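Local coordinates for protein glucose dehydrogenase (Serratia sp. FS14, PDB 7CDY) that belongs to the glucose/sorbosone dehydrogenase family of beta-propeller proteins and carries a bound calcium ion, at residues S16-P21 / V65-D70; A73-Y78 / G97-D102; N192-A197 / H208-R213. All blocks are in the same frame, centred on the assembly; numbering follows the deposited sequence. Where two conformers were deposited one is given.

Contact 1 of 3, residues S16-P21 / V65-D70; sequences SLAFLP and VLPAPD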
ATOM      1  N   SER A  16      -7.893  -0.468   3.816  1.00  8.68           N
ATOM      2  CA  SER A  16      -7.180   0.794   3.954  1.00  8.68           C
ATOM      3  C   SER A  16      -7.934   1.683   4.924  1.00  8.30           C
ATOM      4  O   SER A  16      -9.161   1.626   5.017  1.00  9.10           O
ATOM      5  CB  SER A  16      -7.121   1.511   2.586  1.00 10.63           C
ATOM      6  OG  SER A  16      -6.439   2.763   2.611  1.00 10.07           O
ATOM      7  N   LEU A  17      -7.190   2.520   5.640  1.00  8.73           N
ATOM      8  CA  LEU A  17      -7.811   3.588   6.410  1.00  9.14           C
ATOM      9  C   LEU A  17      -7.045   4.880   6.209  1.00  7.52           C
ATOM     10  O   LEU A  17      -5.849   4.882   5.918  1.00  9.90           O
ATOM     11  CB  LEU A  17      -7.946   3.254   7.903  1.00 12.64           C
ATOM     12  CG  LEU A  17      -6.703   3.390   8.770  1.00 12.55           C
ATOM     13  CD1 LEU A  17      -6.570   4.784   9.396  1.00 13.51           C
ATOM     14  CD2 LEU A  17      -6.697   2.323   9.862  1.00 14.67           C
ATOM     15  N   ALA A  18      -7.746   5.985   6.442  1.00  9.42           N
ATOM     16  CA  ALA A  18      -7.138   7.301   6.335  1.00  9.35           C
ATOM     17  C   ALA A  18      -7.838   8.272   7.269  1.00 10.91           C
ATOM     18  O   ALA A  18      -9.068   8.319   7.323  1.00 12.32           O
ATOM     19  CB  ALA A  18      -7.235   7.837   4.910  1.00 11.57           C
ATOM     20  N   PHE A  19      -7.053   9.047   8.002  0.62 11.22           N
ATOM     21  CA  PHE A  19      -7.622  10.049   8.890  0.62 11.96           C
ATOM     22  C   PHE A  19      -8.070  11.281   8.116  0.62 12.48           C
ATOM     23  O   PHE A  19      -7.410  11.718   7.164  0.62 13.45           O
ATOM     24  CB  PHE A  19      -6.602  10.456   9.949  0.62 15.19           C
ATOM     25  CG  PHE A  19      -6.606   9.563  11.151  0.62 14.17           C
ATOM     26  CD1 PHE A  19      -5.854   8.402  11.168  0.62 13.76           C
ATOM     27  CD2 PHE A  19      -7.377   9.873  12.258  0.62 16.14           C
ATOM     28  CE1 PHE A  19      -5.861   7.570  12.266  0.62 14.65           C
ATOM     29  CE2 PHE A  19      -7.385   9.047  13.362  0.62 16.33           C
ATOM     30  CZ  PHE A  19      -6.629   7.894  13.366  0.62 19.88           C
ATOM     31  N   LEU A  20      -9.210  11.829   8.527  1.00 11.98           N
ATOM     32  CA  LEU A  20      -9.676  13.135   8.114  1.00 14.64           C
ATOM     33  C   LEU A  20      -9.228  14.150   9.159  1.00 14.71           C
ATOM     34  O   LEU A  20      -8.822  13.771  10.267  1.00 15.42           O
ATOM     35  CB  LEU A  20     -11.201  13.118   8.011  1.00 14.12           C
ATOM     36  CG  LEU A  20     -11.777  12.156   6.966  1.00 13.10           C
ATOM     37  CD1 LEU A  20     -13.272  12.382   6.844  1.00 17.59           C
ATOM     38  CD2 LEU A  20     -11.100  12.333   5.609  1.00 14.77           C
ATOM     39  N   PRO A  21      -9.258  15.447   8.831  1.00 15.59           N
ATOM     40  CA  PRO A  21      -8.733  16.457   9.761  1.00 17.56           C
ATOM     41  C   PRO A  21      -9.506  16.526  11.072  1.00 20.13           C
ATOM     42  O   PRO A  21     -10.685  16.168  11.153  1.00 19.20           O
ATOM     43  CB  PRO A  21      -8.873  17.767   8.974  1.00 19.32           C
ATOM     44  CG  PRO A  21      -8.865  17.356   7.547  1.00 19.06           C
ATOM     45  CD  PRO A  21      -9.586  16.036   7.520  1.00 15.92           C
ATOM     46  N   VAL A  65      -7.711   4.098   0.262  1.00  8.68           N
ATOM     47  CA  VAL A  65      -8.355   5.405   0.353  1.00  9.31           C
ATOM     48  C   VAL A  65      -7.313   6.403   0.839  1.00  8.18           C
ATOM     49  O   VAL A  65      -6.603   6.148   1.818  1.00 10.34           O
ATOM     50  CB  VAL A  65      -9.606   5.380   1.256  1.00  8.68           C
ATOM     51  CG1 VAL A  65      -9.302   4.885   2.681  1.00 10.79           C
ATOM     52  CG2 VAL A  65     -10.260   6.759   1.293  1.00 11.02           C
ATOM     53  N   LEU A  66      -7.198   7.532   0.138  1.00  8.19           N
ATOM     54  CA  LEU A  66      -6.204   8.549   0.474  1.00  9.87           C
ATOM     55  C   LEU A  66      -6.764   9.943   0.218  1.00  9.58           C
ATOM     56  O   LEU A  66      -6.832  10.396  -0.938  1.00  8.94           O
ATOM     57  CB  LEU A  66      -4.901   8.329  -0.291  1.00 10.25           C
ATOM     58  CG  LEU A  66      -3.764   9.319  -0.012  1.00 10.88           C
ATOM     59  CD1 LEU A  66      -3.511   9.453   1.475  1.00 12.19           C
ATOM     60  CD2 LEU A  66      -2.474   8.908  -0.726  1.00 13.08           C
ATOM     61  N   PRO A  67      -7.162  10.652   1.267  1.00  9.22           N
ATOM     62  CA  PRO A  67      -7.503  12.068   1.117  1.00 10.08           C
ATOM     63  C   PRO A  67      -6.330  12.841   0.544  1.00 11.52           C
ATOM     64  O   PRO A  67      -5.162  12.534   0.790  1.00 10.45           O
ATOM     65  CB  PRO A  67      -7.797  12.511   2.553  1.00 11.03           C
ATOM     66  CG  PRO A  67      -8.184  11.235   3.262  1.00 11.16           C
ATOM     67  CD  PRO A  67      -7.337  10.180   2.642  1.00 10.28           C
ATOM     68  N   ALA A  68      -6.651  13.839  -0.265  1.00 10.19           N
ATOM     69  CA  ALA A  68      -5.612  14.717  -0.779  1.00  9.60           C
ATOM     70  C   ALA A  68      -4.929  15.444   0.380  1.00 10.43           C
ATOM     71  O   ALA A  68      -5.534  15.643   1.445  1.00 11.08           O
ATOM     72  CB  ALA A  68      -6.227  15.745  -1.731  1.00 11.00           C
ATOM     73  N   PRO A  69      -3.669  15.860   0.205  1.00 11.08           N
ATOM     74  CA  PRO A  69      -3.009  16.624   1.275  1.00 12.71           C
ATOM     75  C   PRO A  69      -3.803  17.845   1.699  1.00 12.59           C
ATOM     76  O   PRO A  69      -3.808  18.193   2.888  1.00 15.08           O
ATOM     77  CB  PRO A  69      -1.650  17.000   0.661  1.00 14.13           C
ATOM     78  CG  PRO A  69      -1.412  15.963  -0.402  1.00 15.88           C
ATOM     79  CD  PRO A  69      -2.770  15.597  -0.937  1.00 13.27           C
ATOM     80  N   ASP A  70      -4.527  18.471   0.767  1.00 11.30           N
ATOM     81  CA  ASP A  70      -5.339  19.649   1.055  1.00 11.72           C
ATOM     82  C   ASP A  70      -6.813  19.322   1.278  1.00 12.37           C
ATOM     83  O   ASP A  70      -7.670  20.168   0.998  1.00 12.09           O
ATOM     84  CB  ASP A  70      -5.173  20.719  -0.030  1.00 13.04           C
ATOM     85  CG  ASP A  70      -5.728  20.291  -1.382  1.00 15.94           C
ATOM     86  OD1 ASP A  70      -6.225  19.154  -1.514  1.00 14.88           O
ATOM     87  OD2 ASP A  70      -5.682  21.105  -2.337  1.00 16.75           O
TER
HETATM   88  O   HOH W   1      -4.585   6.046   3.616  1.00 13.64           O
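Ala18 presses its methyl against the CD edge of the Pro67 ring, with Ala18 CB only 3.3 Å from Pro67 CD, tighter than an ordinary carbon-carbon contact. The same methyl also rests 4.2 Å from CG1 of Val65. Leu20 meets the next ring atom, its CD2 lying 3.9 Å from Pro67 CG, and the two side chains cross at about a right angle; the alanine and leucine methyls thus touch adjoining ring atoms, CD and CG. Strands 16-19 and 65-67 run nearly parallel, 15° apart, but their axes stay 6.1 Å from each other and no backbone-to-backbone hydrogen bond joins them; they belong to two different sheets of the propeller fold. The link is made by Ser16. With OG anti to the backbone N (chi1 -180°), the hydroxyl extends across the gap and accepts the amide of Val65, N to OG 3.0 Å and almost straight at 172°. Glu64, the residue before Val65, takes a further hydrogen bond with the same hydroxyl. Water 1 adds a second bridge, lying 2.9 Å from Leu17 O and 2.7 Å from Val65 O. Behind the interface, Leu20 touches Leu27 of strand 26-30, and Val65 packs on Val77 of strand 76-84. Between these two segments the polar link is one serine hydroxyl and one water; carbons of Ala18, Leu20, Val65 and Pro67 make up the rest.

Contact 2 of 3, residues A73-Y78 / G97-D102; sequences ASRRVY and GRLSDD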
ATOM      1  N   ALA A  73      -9.447  21.807   2.589  1.00 12.29           N
ATOM      2  CA  ALA A  73      -9.962  22.733   1.591  1.00 12.52           C
ATOM      3  C   ALA A  73     -10.766  22.035   0.492  1.00 11.99           C
ATOM      4  O   ALA A  73     -11.904  22.427   0.210  1.00 11.94           O
ATOM      5  CB  ALA A  73      -8.803  23.530   0.980  1.00 14.44           C
ATOM      6  N   SER A  74     -10.208  20.988  -0.134  1.00 11.86           N
ATOM      7  CA  SER A  74     -10.782  20.435  -1.362  1.00  9.55           C
ATOM      8  C   SER A  74     -11.762  19.291  -1.124  1.00  9.10           C
ATOM      9  O   SER A  74     -12.570  18.993  -2.010  1.00 10.31           O
ATOM     10  CB  SER A  74      -9.675  19.817  -2.232  1.00  9.66           C
ATOM     11  OG  SER A  74      -9.039  18.750  -1.505  1.00 10.99           O
ATOM     12  N   ARG A  75     -11.682  18.643   0.036  1.00  8.91           N
ATOM     13  CA  ARG A  75     -12.418  17.416   0.332  1.00 10.21           C
ATOM     14  C   ARG A  75     -12.170  16.318  -0.701  1.00  9.78           C
ATOM     15  O   ARG A  75     -12.965  15.386  -0.837  1.00  9.79           O
ATOM     16  CB  ARG A  75     -13.908  17.671   0.587  1.00 10.33           C
ATOM     17  CG  ARG A  75     -14.118  18.628   1.760  1.00 11.32           C
ATOM     18  CD  ARG A  75     -15.580  18.780   2.159  1.00 12.15           C
ATOM     19  NE  ARG A  75     -16.181  17.522   2.616  1.00 11.10           N
ATOM     20  CZ  ARG A  75     -16.031  16.994   3.826  1.00 13.13           C
ATOM     21  NH1 ARG A  75     -15.271  17.580   4.745  1.00 13.88           N
ATOM     22  NH2 ARG A  75     -16.654  15.855   4.107  1.00 13.45           N
ATOM     23  N   ARG A  76     -11.054  16.386  -1.419  1.00  9.23           N
ATOM     24  CA  ARG A  76     -10.762  15.401  -2.449  1.00  9.19           C
ATOM     25  C   ARG A  76     -10.259  14.099  -1.827  1.00  8.38           C
ATOM     26  O   ARG A  76      -9.420  14.112  -0.925  1.00  9.20           O
ATOM     27  CB  ARG A  76      -9.707  15.964  -3.405  1.00  9.76           C
ATOM     28  CG  ARG A  76      -9.314  14.996  -4.499  1.00 11.02           C
ATOM     29  CD  ARG A  76      -8.398  15.643  -5.523  1.00 11.45           C
ATOM     30  NE  ARG A  76      -9.072  16.700  -6.270  1.00 13.05           N
ATOM     31  CZ  ARG A  76      -8.499  17.398  -7.240  1.00 16.06           C
ATOM     32  NH1 ARG A  76      -7.235  17.155  -7.569  1.00 15.32           N
ATOM     33  NH2 ARG A  76      -9.195  18.338  -7.862  1.00 14.96           N
ATOM     34  N   VAL A  77     -10.783  12.983  -2.328  1.00  8.66           N
ATOM     35  CA  VAL A  77     -10.441  11.650  -1.835  1.00  9.08           C
ATOM     36  C   VAL A  77     -10.035  10.796  -3.028  1.00  8.55           C
ATOM     37  O   VAL A  77     -10.822  10.615  -3.965  1.00  9.36           O
ATOM     38  CB  VAL A  77     -11.605  10.992  -1.076  1.00  9.57           C
ATOM     39  CG1 VAL A  77     -11.200   9.588  -0.622  1.00 10.26           C
ATOM     40  CG2 VAL A  77     -11.986  11.846   0.124  1.00 11.08           C
ATOM     41  N   TYR A  78      -8.806  10.274  -2.990  1.00  8.16           N
ATOM     42  CA  TYR A  78      -8.323   9.319  -3.982  1.00  8.34           C
ATOM     43  C   TYR A  78      -8.641   7.895  -3.539  1.00  7.38           C
ATOM     44  O   TYR A  78      -8.618   7.577  -2.339  1.00  9.10           O
ATOM     45  CB  TYR A  78      -6.802   9.453  -4.155  1.00  7.96           C
ATOM     46  CG  TYR A  78      -6.362  10.767  -4.770  1.00  9.17           C
ATOM     47  CD1 TYR A  78      -6.344  11.931  -4.012  1.00 10.14           C
ATOM     48  CD2 TYR A  78      -5.965  10.838  -6.104  1.00  9.15           C
ATOM     49  CE1 TYR A  78      -5.960  13.150  -4.576  1.00  9.69           C
ATOM     50  CE2 TYR A  78      -5.571  12.052  -6.675  1.00  9.97           C
ATOM     51  CZ  TYR A  78      -5.565  13.190  -5.896  1.00  9.45           C
ATOM     52  OH  TYR A  78      -5.184  14.403  -6.447  1.00 11.11           O
ATOM     53  N   GLY A  97     -12.614  11.539  -6.227  1.00  8.93           N
ATOM     54  CA  GLY A  97     -13.831  12.324  -6.194  1.00 10.04           C
ATOM     55  C   GLY A  97     -13.783  13.274  -5.021  1.00 10.51           C
ATOM     56  O   GLY A  97     -12.743  13.405  -4.361  1.00 11.15           O
ATOM     57  N   ARG A  98     -14.885  13.969  -4.752  1.00 10.82           N
ATOM     58  CA  ARG A  98     -14.956  14.887  -3.627  1.00 11.33           C
ATOM     59  C   ARG A  98     -15.938  14.335  -2.606  1.00 11.08           C
ATOM     60  O   ARG A  98     -17.093  14.053  -2.948  1.00 12.40           O
ATOM     61  CB  ARG A  98     -15.402  16.278  -4.082  1.00 11.03           C
ATOM     62  CG  ARG A  98     -15.451  17.274  -2.948  1.00 10.90           C
ATOM     63  CD  ARG A  98     -15.956  18.640  -3.401  1.00 11.59           C
ATOM     64  NE  ARG A  98     -15.908  19.616  -2.314  1.00 11.49           N
ATOM     65  CZ  ARG A  98     -16.885  19.808  -1.431  1.00 12.23           C
ATOM     66  NH1 ARG A  98     -17.987  19.055  -1.477  1.00 14.11           N
ATOM     67  NH2 ARG A  98     -16.743  20.730  -0.483  1.00 13.95           N
ATOM     68  N   LEU A  99     -15.497  14.198  -1.364  1.00  9.93           N
ATOM     69  CA  LEU A  99     -16.416  13.766  -0.321  1.00 10.40           C
ATOM     70  C   LEU A  99     -17.374  14.910  -0.006  1.00 13.12           C
ATOM     71  O   LEU A  99     -16.942  16.018   0.330  1.00 11.20           O
ATOM     72  CB  LEU A  99     -15.654  13.333   0.930  1.00 11.90           C
ATOM     73  CG  LEU A  99     -16.512  12.732   2.054  1.00 11.04           C
ATOM     74  CD1 LEU A  99     -17.240  11.496   1.559  1.00 13.65           C
ATOM     75  CD2 LEU A  99     -15.668  12.404   3.273  1.00 12.99           C
ATOM     76  N   SER A 100     -18.672  14.647  -0.117  1.00 10.86           N
ATOM     77  CA  SER A 100     -19.650  15.710   0.085  1.00 11.74           C
ATOM     78  C   SER A 100     -19.544  16.268   1.502  1.00 11.70           C
ATOM     79  O   SER A 100     -19.075  15.609   2.426  1.00 12.45           O
ATOM     80  CB  SER A 100     -21.074  15.193  -0.184  1.00 10.68           C
ATOM     81  OG  SER A 100     -21.403  14.132   0.718  1.00 12.63           O
ATOM     82  N   ASP A 101     -20.026  17.505   1.669  1.00 13.48           N
ATOM     83  CA  ASP A 101     -19.916  18.184   2.958  1.00 13.01           C
ATOM     84  C   ASP A 101     -20.568  17.392   4.084  1.00 12.80           C
ATOM     85  O   ASP A 101     -20.099  17.447   5.226  1.00 15.26           O
ATOM     86  CB  ASP A 101     -20.572  19.573   2.888  1.00 16.81           C
ATOM     87  CG  ASP A 101     -19.876  20.520   1.927  1.00 18.41           C
ATOM     88  OD1 ASP A 101     -18.761  20.222   1.467  1.00 15.30           O
ATOM     89  OD2 ASP A 101     -20.455  21.588   1.639  1.00 21.40           O
ATOM     90  N   ASP A 102     -21.645  16.669   3.786  1.00 13.40           N
ATOM     91  CA  ASP A 102     -22.347  15.880   4.792  1.00 15.06           C
ATOM     92  C   ASP A 102     -21.817  14.456   4.952  1.00 13.91           C
ATOM     93  O   ASP A 102     -22.403  13.676   5.712  1.00 16.55           O
ATOM     94  CB  ASP A 102     -23.858  15.879   4.521  1.00 14.63           C
ATOM     95  CG  ASP A 102     -24.235  15.181   3.227  1.00 14.71           C
ATOM     96  OD1 ASP A 102     -23.345  14.618   2.546  1.00 15.06           O
ATOM     97  OD2 ASP A 102     -25.436  15.193   2.880  1.00 17.54           O
TER
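Arg75 and Arg98 pass each other where the hairpin of strands 76-84 and 90-99 ends, and the contact is loosest beyond them, at exposed Asp101. The close-knit part starts with the strand pairing: Val77 and Gly97 form an antiparallel hydrogen-bonded pair, with Val77 N 2.9 Å from Gly97 O and Gly97 N 3.0 Å from Val77 O. Beside it, Val77 CG2 packs 4.0 Å from Leu99 CB in the buried layer. Just before the strand, Arg75, which leaves the short helix with positive phi, accepts a hydrogen bond from Leu99 N at its carbonyl O. Its side chain bends at chi3 (62°) and turns back onto the other strand, gripping it tightly: Arg75 NE gives a hydrogen bond to Leu99 O at 2.8 Å and NH2 one to Ser100 O at 3.0 Å, both meeting the carbonyls from above their planes.

The solvent side is held by charge. Asp101 receives Arg98 NH2 at OD1, 2.9 Å away and on the syn lone pair, whereas its salt bridge to Arg75 is long, with no N-H pointing at the oxygen. The Arg98 guanidinium covers the Arg75 chain, whose CD lies 3.5 Å from Arg98 NH2, and the two guanidinium planes stand 61° apart. Asp103 forms a further salt bridge with Arg75, and Glu107 one with Arg98. Helix 71-74 lies against the buried layer through Phe71, which touches Val77 and Leu99, and Leu106 of strand 106-107 also packs on Val77.

Contact 3 of 3, residues N192-A197 / H208-R213; sequences NPQGLA and HEHGPR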
ATOM      1  N   ASN A 192       4.718  -7.641  -5.483  1.00  9.47           N
ATOM      2  CA  ASN A 192       3.390  -7.216  -5.048  1.00  8.79           C
ATOM      3  C   ASN A 192       3.521  -6.297  -3.849  1.00  8.91           C
ATOM      4  O   ASN A 192       3.555  -6.752  -2.696  1.00  9.77           O
ATOM      5  CB  ASN A 192       2.468  -8.385  -4.717  1.00 10.97           C
ATOM      6  CG  ASN A 192       1.048  -7.923  -4.552  1.00 10.32           C
ATOM      7  OD1 ASN A 192       0.636  -6.962  -5.200  1.00 12.85           O
ATOM      8  ND2 ASN A 192       0.292  -8.586  -3.685  1.00 15.05           N
ATOM      9  N   PRO A 193       3.599  -4.987  -4.086  1.00  8.17           N
ATOM     10  CA  PRO A 193       3.848  -4.030  -2.992  1.00  9.50           C
ATOM     11  C   PRO A 193       2.571  -3.707  -2.235  1.00  9.14           C
ATOM     12  O   PRO A 193       1.614  -3.175  -2.808  1.00 12.51           O
ATOM     13  CB  PRO A 193       4.391  -2.792  -3.716  1.00  8.74           C
ATOM     14  CG  PRO A 193       3.852  -2.904  -5.127  1.00 18.19           C
ATOM     15  CD  PRO A 193       3.648  -4.365  -5.423  1.00 10.79           C
ATOM     16  N   GLN A 194       2.574  -3.990  -0.931  1.00  8.80           N
ATOM     17  CA  GLN A 194       1.464  -3.621  -0.065  1.00  8.50           C
ATOM     18  C   GLN A 194       1.909  -2.683   1.056  1.00  8.53           C
ATOM     19  O   GLN A 194       1.209  -2.539   2.066  1.00  9.57           O
ATOM     20  CB  GLN A 194       0.692  -4.848   0.431  1.00 10.24           C
ATOM     21  CG  GLN A 194      -0.064  -5.551  -0.717  1.00 12.43           C
ATOM     22  CD  GLN A 194      -0.945  -6.703  -0.268  1.00 12.25           C
ATOM     23  OE1 GLN A 194      -0.719  -7.306   0.777  1.00 14.67           O
ATOM     24  NE2 GLN A 194      -1.965  -7.007  -1.066  1.00 16.10           N
ATOM     25  N   GLY A 195       3.031  -1.984   0.864  1.00  8.62           N
ATOM     26  CA  GLY A 195       3.434  -0.929   1.770  1.00  9.45           C
ATOM     27  C   GLY A 195       4.058   0.212   0.997  1.00  7.94           C
ATOM     28  O   GLY A 195       4.881  -0.030   0.105  1.00  8.89           O
ATOM     29  N   LEU A 196       3.690   1.447   1.334  1.00  9.79           N
ATOM     30  CA  LEU A 196       4.249   2.615   0.656  1.00  9.19           C
ATOM     31  C   LEU A 196       4.084   3.813   1.575  1.00  9.23           C
ATOM     32  O   LEU A 196       2.955   4.152   1.945  1.00 10.13           O
ATOM     33  CB  LEU A 196       3.504   2.848  -0.660  1.00  9.67           C
ATOM     34  CG  LEU A 196       4.132   3.836  -1.639  1.00  8.75           C
ATOM     35  CD1 LEU A 196       5.416   3.269  -2.231  1.00 10.29           C
ATOM     36  CD2 LEU A 196       3.135   4.181  -2.750  1.00 11.21           C
ATOM     37  N   ALA A 197       5.180   4.476   1.926  1.00  9.80           N
ATOM     38  CA  ALA A 197       5.051   5.572   2.879  1.00  9.89           C
ATOM     39  C   ALA A 197       6.222   6.532   2.768  1.00 10.28           C
ATOM     40  O   ALA A 197       7.343   6.138   2.441  1.00 11.92           O
ATOM     41  CB  ALA A 197       4.933   5.054   4.314  1.00 11.91           C
ATOM     42  N   HIS A 208       7.404  -1.549   0.616  1.00  8.19           N
ATOM     43  CA  HIS A 208       7.650  -2.955   0.921  1.00  7.75           C
ATOM     44  C   HIS A 208       6.773  -3.842   0.048  1.00  8.32           C
ATOM     45  O   HIS A 208       5.773  -3.393  -0.524  1.00  8.44           O
ATOM     46  CB  HIS A 208       7.635  -3.285   2.430  1.00  8.48           C
ATOM     47  CG  HIS A 208       6.290  -3.221   3.084  1.00  8.27           C
ATOM     48  ND1 HIS A 208       5.205  -3.952   2.649  1.00  8.40           N
ATOM     49  CD2 HIS A 208       5.885  -2.575   4.205  1.00  9.14           C
ATOM     50  CE1 HIS A 208       4.180  -3.731   3.457  1.00  8.52           C
ATOM     51  NE2 HIS A 208       4.567  -2.904   4.412  1.00  9.43           N
ATOM     52  N   GLU A 209       7.166  -5.110  -0.070  1.00  8.51           N
ATOM     53  CA  GLU A 209       6.464  -6.002  -0.982  1.00  8.24           C
ATOM     54  C   GLU A 209       6.604  -7.441  -0.515  1.00  8.36           C
ATOM     55  O   GLU A 209       7.579  -7.814   0.139  1.00  8.70           O
ATOM     56  CB  GLU A 209       6.974  -5.869  -2.426  1.00  8.68           C
ATOM     57  CG  GLU A 209       8.477  -6.059  -2.577  1.00  8.76           C
ATOM     58  CD  GLU A 209       8.927  -5.762  -3.991  1.00  8.53           C
ATOM     59  OE1 GLU A 209       9.144  -6.705  -4.774  1.00  9.55           O
ATOM     60  OE2 GLU A 209       9.023  -4.566  -4.349  1.00 10.48           O
ATOM     61  N   HIS A 210       5.630  -8.248  -0.918  1.00  8.85           N
ATOM     62  CA  HIS A 210       5.647  -9.682  -0.675  1.00  8.14           C
ATOM     63  C   HIS A 210       6.643 -10.360  -1.598  1.00  7.96           C
ATOM     64  O   HIS A 210       6.687 -10.077  -2.806  1.00  8.49           O
ATOM     65  CB  HIS A 210       4.275 -10.277  -0.999  1.00  9.86           C
ATOM     66  CG  HIS A 210       3.189  -9.837  -0.075  1.00  9.26           C
ATOM     67  ND1 HIS A 210       2.893 -10.512   1.089  1.00 11.80           N
ATOM     68  CD2 HIS A 210       2.320  -8.800  -0.143  1.00 10.84           C
ATOM     69  CE1 HIS A 210       1.895  -9.901   1.706  1.00  9.85           C
ATOM     70  NE2 HIS A 210       1.531  -8.857   0.981  1.00 11.46           N
ATOM     71  N   GLY A 211       7.430 -11.270  -1.032  1.00  8.25           N
ATOM     72  CA  GLY A 211       8.084 -12.279  -1.823  1.00  9.52           C
ATOM     73  C   GLY A 211       7.138 -13.414  -2.092  1.00  9.86           C
ATOM     74  O   GLY A 211       5.982 -13.412  -1.657  1.00 10.26           O
ATOM     75  N   PRO A 212       7.616 -14.408  -2.837  1.00  9.39           N
ATOM     76  CA  PRO A 212       6.798 -15.604  -3.088  1.00 10.29           C
ATOM     77  C   PRO A 212       6.816 -16.521  -1.870  1.00 10.04           C
ATOM     78  O   PRO A 212       6.289 -16.143  -0.819  1.00 12.34           O
ATOM     79  CB  PRO A 212       7.461 -16.225  -4.329  1.00 10.93           C
ATOM     80  CG  PRO A 212       8.906 -15.813  -4.222  1.00 10.52           C
ATOM     81  CD  PRO A 212       8.914 -14.446  -3.535  1.00 10.09           C
ATOM     82  N   ARG A 213       7.417 -17.706  -1.962  1.00 11.15           N
ATOM     83  CA  ARG A 213       7.616 -18.512  -0.759  1.00 12.31           C
ATOM     84  C   ARG A 213       8.901 -18.015  -0.110  1.00 10.38           C
ATOM     85  O   ARG A 213      10.009 -18.447  -0.448  1.00 11.95           O
ATOM     86  CB  ARG A 213       7.666 -19.999  -1.091  1.00 12.93           C
ATOM     87  CG  ARG A 213       7.877 -20.893   0.123  1.00 15.65           C
ATOM     88  CD  ARG A 213       7.609 -22.344  -0.234  1.00 18.99           C
ATOM     89  NE  ARG A 213       8.131 -23.258   0.774  1.00 22.25           N
ATOM     90  CZ  ARG A 213       8.050 -24.580   0.680  1.00 29.07           C
ATOM     91  NH1 ARG A 213       8.552 -25.347   1.639  1.00 31.58           N
ATOM     92  NH2 ARG A 213       7.468 -25.134  -0.376  1.00 23.30           N
TER
HETATM   93  O   HOH W   2       3.971  -5.760   0.909  1.00 10.10           O
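A classic beta bulge marks the hairpin of strands 192-198 and 205-210, where Gln194 and Gly195 both face His208. His208 N donates to Gly195 O at 3.0 Å, whereas the return bonds to His208 O, from the amides of Gln194 and Gly195, are weak. The imidazole of His208, with CG between backbone N and carbonyl carbon (chi1 71°), folds over the other strand: Gly195 CA sits 3.5 Å from the ring centroid, 15° off its normal, a CH-pi contact over the face. His208 NE2 is hydrogen-bonded to Gly269 O, and water 2 lies 2.8 Å from His208 ND1 and 2.9 Å from Gln194 N. Through strand 216-219, next in this antiparallel sheet, the hairpin borders the calcium site of Glu217 and Tyr227; Glu209 pairs with Glu217 through the backbone, and its side chain is about 5 Å from the ion, the carboxylate hydrogen-bonded to His190 ND1 and Arg191 N. Further along the strand, His210 NE2 donates to Gln194 OE1 at 2.7 Å. The oxygen lies near the imidazole plane, but the N-H arrives 54° out of the amide plane, the two flat groups standing steeply to each other. His210 N also donates to Asn192 O at 3.1 Å.

In the fold
The three contacts follow one another along the chain, each closing before the next opens. Contacts 1 and 2 are neighbours, their centres 10 Å apart, and meet in one sheet: strands 62-67 and 76-84 lie side by side in it, with a probable hydrogen bond between Leu66 O and Tyr78 N, 2.9 Å apart. Contact 3 stands apart in a different sheet, its centre about 21 Å from that of contact 1 and 29 Å from that of contact 2. Contact 1 joins the sheets of strands 3-19 and 62-67, while contacts 2 and 3 pair strands within single sheets, so together they cover both kinds of contact by which the propeller is built.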